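PDB 4BY6: general negative regulator of transcription subunit 2 from Saccharomyces cerevisiae, which acts as a core subunit of the CCR4-NOT complex, needed for its integrity, in transcriptional repression and mRNA deadenylation. Local coordinates for residues Q108-F113 and V169-Q174. Sequence-based numbering, arbitrary orientation.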
ATOM      1  N   GLN E 108      25.982  -2.450  27.942  1.00 38.51           N
ATOM      2  CA  GLN E 108      26.130  -3.894  27.854  1.00 37.03           C
ATOM      3  C   GLN E 108      26.708  -4.357  26.499  1.00 41.92           C
ATOM      4  O   GLN E 108      26.634  -3.634  25.486  1.00 39.45           O
ATOM      5  CB  GLN E 108      24.787  -4.548  28.112  1.00 39.94           C
ATOM      6  CG  GLN E 108      24.168  -4.092  29.407  1.00 56.41           C
ATOM      7  CD  GLN E 108      22.929  -4.880  29.734  1.00 74.44           C
ATOM      8  OE1 GLN E 108      22.725  -5.982  29.212  1.00 85.42           O
ATOM      9  NE2 GLN E 108      22.074  -4.317  30.574  1.00 76.39           N
ATOM     10  N   ASP E 109      27.233  -5.581  26.478  1.00 45.15           N
ATOM     11  CA  ASP E 109      27.874  -6.117  25.280  1.00 39.00           C
ATOM     12  C   ASP E 109      27.006  -5.883  24.043  1.00 40.97           C
ATOM     13  O   ASP E 109      27.488  -5.344  23.037  1.00 45.83           O
ATOM     14  CB  ASP E 109      28.150  -7.628  25.419  1.00 35.69           C
ATOM     15  CG  ASP E 109      29.185  -7.973  26.498  1.00 42.52           C
ATOM     16  OD1 ASP E 109      29.905  -7.070  26.999  1.00 44.89           O
ATOM     17  OD2 ASP E 109      29.249  -9.179  26.859  1.00 45.26           O
ATOM     18  N   GLU E 110      25.732  -6.272  24.121  1.00 36.93           N
ATOM     19  CA  GLU E 110      24.838  -6.130  22.973  1.00 37.25           C
ATOM     20  C   GLU E 110      24.780  -4.696  22.486  1.00 45.85           C
ATOM     21  O   GLU E 110      24.858  -4.454  21.281  1.00 51.12           O
ATOM     22  CB  GLU E 110      23.430  -6.603  23.291  1.00 45.16           C
ATOM     23  CG  GLU E 110      23.155  -8.018  22.916  1.00 54.25           C
ATOM     24  CD  GLU E 110      23.190  -8.910  24.109  1.00 76.68           C
ATOM     25  OE1 GLU E 110      23.967  -8.592  25.049  1.00 82.99           O
ATOM     26  OE2 GLU E 110      22.438  -9.915  24.110  1.00 86.05           O
ATOM     27  N   THR E 111      24.673  -3.739  23.405  1.00 39.15           N
ATOM     28  CA  THR E 111      24.635  -2.341  22.973  1.00 39.24           C
ATOM     29  C   THR E 111      25.900  -1.934  22.205  1.00 42.02           C
ATOM     30  O   THR E 111      25.810  -1.248  21.172  1.00 44.15           O
ATOM     31  CB  THR E 111      24.398  -1.419  24.170  1.00 38.79           C
ATOM     32  OG1 THR E 111      23.064  -1.649  24.632  1.00 33.25           O
ATOM     33  CG2 THR E 111      24.533   0.064  23.784  1.00 26.84           C
ATOM     34  N   LEU E 112      27.061  -2.410  22.665  1.00 46.42           N
ATOM     35  CA  LEU E 112      28.329  -2.169  21.971  1.00 40.40           C
ATOM     36  C   LEU E 112      28.331  -2.818  20.567  1.00 46.77           C
ATOM     37  O   LEU E 112      28.802  -2.211  19.580  1.00 43.18           O
ATOM     38  CB  LEU E 112      29.494  -2.718  22.788  1.00 34.09           C
ATOM     39  CG  LEU E 112      29.672  -2.291  24.241  1.00 37.83           C
ATOM     40  CD1 LEU E 112      30.783  -3.119  24.862  1.00 37.75           C
ATOM     41  CD2 LEU E 112      29.986  -0.817  24.322  1.00 34.11           C
ATOM     42  N   PHE E 113      27.800  -4.040  20.476  1.00 36.21           N
ATOM     43  CA  PHE E 113      27.683  -4.696  19.184  1.00 39.11           C
ATOM     44  C   PHE E 113      26.842  -3.843  18.223  1.00 46.30           C
ATOM     45  O   PHE E 113      27.205  -3.637  17.061  1.00 50.42           O
ATOM     46  CB  PHE E 113      27.053  -6.077  19.329  1.00 38.07           C
ATOM     47  CG  PHE E 113      27.934  -7.085  19.990  1.00 36.28           C
ATOM     48  CD1 PHE E 113      29.309  -7.042  19.823  1.00 35.60           C
ATOM     49  CD2 PHE E 113      27.378  -8.103  20.759  1.00 36.32           C
ATOM     50  CE1 PHE E 113      30.117  -7.997  20.417  1.00 37.97           C
ATOM     51  CE2 PHE E 113      28.178  -9.064  21.368  1.00 40.02           C
ATOM     52  CZ  PHE E 113      29.545  -9.014  21.209  1.00 41.19           C
ATOM     53  N   VAL E 169      31.617 -18.622  21.755  1.00 35.37           N
ATOM     54  CA  VAL E 169      30.294 -18.044  21.662  1.00 42.86           C
ATOM     55  C   VAL E 169      30.426 -16.925  20.655  1.00 48.30           C
ATOM     56  O   VAL E 169      31.198 -15.987  20.882  1.00 47.97           O
ATOM     57  CB  VAL E 169      29.790 -17.509  23.038  1.00 43.01           C
ATOM     58  CG1 VAL E 169      28.396 -16.948  22.929  1.00 43.27           C
ATOM     59  CG2 VAL E 169      29.816 -18.588  24.048  1.00 33.77           C
ATOM     60  N   PHE E 170      29.732 -17.066  19.524  1.00 53.24           N
ATOM     61  CA  PHE E 170      29.705 -16.064  18.451  1.00 47.26           C
ATOM     62  C   PHE E 170      28.490 -15.138  18.566  1.00 47.82           C
ATOM     63  O   PHE E 170      27.388 -15.595  18.866  1.00 47.66           O
ATOM     64  CB  PHE E 170      29.661 -16.747  17.091  1.00 44.51           C
ATOM     65  CG  PHE E 170      30.936 -17.421  16.685  1.00 46.25           C
ATOM     66  CD1 PHE E 170      31.271 -18.672  17.171  1.00 51.21           C
ATOM     67  CD2 PHE E 170      31.781 -16.816  15.768  1.00 43.34           C
ATOM     68  CE1 PHE E 170      32.458 -19.300  16.761  1.00 51.79           C
ATOM     69  CE2 PHE E 170      32.954 -17.436  15.362  1.00 46.30           C
ATOM     70  CZ  PHE E 170      33.295 -18.675  15.859  1.00 44.95           C
ATOM     71  N   PHE E 171      28.648 -13.846  18.305  1.00 42.46           N
ATOM     72  CA  PHE E 171      27.446 -13.023  18.281  1.00 41.27           C
ATOM     73  C   PHE E 171      26.942 -12.852  16.856  1.00 43.25           C
ATOM     74  O   PHE E 171      27.683 -12.432  15.969  1.00 52.13           O
ATOM     75  CB  PHE E 171      27.671 -11.654  18.948  1.00 38.99           C
ATOM     76  CG  PHE E 171      26.435 -10.795  18.973  1.00 38.20           C
ATOM     77  CD1 PHE E 171      25.385 -11.090  19.843  1.00 39.09           C
ATOM     78  CD2 PHE E 171      26.303  -9.708  18.111  1.00 30.47           C
ATOM     79  CE1 PHE E 171      24.224 -10.309  19.854  1.00 39.48           C
ATOM     80  CE2 PHE E 171      25.152  -8.918  18.129  1.00 38.00           C
ATOM     81  CZ  PHE E 171      24.107  -9.222  19.003  1.00 41.58           C
ATOM     82  N   ASP E 172      25.664 -13.171  16.676  1.00 41.75           N
ATOM     83  CA  ASP E 172      24.946 -13.073  15.409  1.00 44.89           C
ATOM     84  C   ASP E 172      24.020 -11.866  15.454  1.00 46.78           C
ATOM     85  O   ASP E 172      22.951 -11.918  16.072  1.00 48.75           O
ATOM     86  CB  ASP E 172      24.145 -14.363  15.166  1.00 50.64           C
ATOM     87  CG  ASP E 172      23.422 -14.404  13.810  1.00 59.58           C
ATOM     88  OD1 ASP E 172      23.278 -13.362  13.115  1.00 65.39           O
ATOM     89  OD2 ASP E 172      22.974 -15.519  13.456  1.00 59.33           O
ATOM     90  N   PRO E 173      24.407 -10.790  14.754  1.00 44.54           N
ATOM     91  CA  PRO E 173      23.711  -9.492  14.775  1.00 49.07           C
ATOM     92  C   PRO E 173      22.384  -9.526  14.015  1.00 54.14           C
ATOM     93  O   PRO E 173      21.575  -8.616  14.191  1.00 56.03           O
ATOM     94  CB  PRO E 173      24.696  -8.543  14.075  1.00 51.08           C
ATOM     95  CG  PRO E 173      25.957  -9.379  13.789  1.00 45.06           C
ATOM     96  CD  PRO E 173      25.518 -10.810  13.789  1.00 31.44           C
ATOM     97  N   GLN E 174      22.167 -10.545  13.184  1.00 44.72           N
ATOM     98  CA  GLN E 174      20.900 -10.662  12.460  1.00 47.25           C
ATOM     99  C   GLN E 174      19.841 -11.366  13.307  1.00 51.78           C
ATOM    100  O   GLN E 174      18.659 -11.036  13.240  1.00 53.37           O
ATOM    101  CB  GLN E 174      21.093 -11.409  11.143  1.00 54.89           C
ATOM    102  CG  GLN E 174      21.903 -10.639  10.124  1.00 35.01           C
ATOM    103  CD  GLN E 174      21.197  -9.386   9.676  1.00 50.48           C
ATOM    104  OE1 GLN E 174      19.973  -9.288   9.756  1.00 60.11           O
ATOM    105  NE2 GLN E 174      21.966  -8.407   9.210  1.00 42.85           N
TER
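In the NOT2/NOT3/NOT5 C-terminal domain, helix 109-118 meets strand 163-172 of the antiparallel sheet here mainly through the rings of Phe113 and Phe171. The two rings form an offset stack. Their centroids lie 4.3 Å apart and their planes are tilted by 20°. Phe113 CD2 sits over one face of the Phe171 ring, displaced toward its rim. Phe113 CE2 lies beside Phe171 CG and reaches Phe171 CB at 3.6 Å. At the other end of the overlap, Phe113 CB meets Phe171 CE2, also at 3.6 Å. Phe171 leaves the strand toward the helix, and with CG anti to the backbone N (chi1 -178°) its ring lies against Phe113. Glu110, one turn before Phe113, adds a smaller contact: its CG approaches Phe171 CE1 obliquely at 4.0 Å. Trp176 meets the Phe171 ring edge-to-face, while Trp137 and Trp146 meet Phe113, so the stack is buried within an aromatic cluster. An alanine in place of Phe171 would remove the stacked ring and would probably open a gap beside Phe113 and Trp176. At the end of the strand, Asp172 OD1 accepts a hydrogen bond from the backbone N of Gln174 (3.0 Å), forming an Asx turn. Gln174 in turn hydrogen-bonds the backbone of another protein's chain. Such a helix packed on an antiparallel sheet is consistent with the Sm-like, SH3-clan fold of this domain.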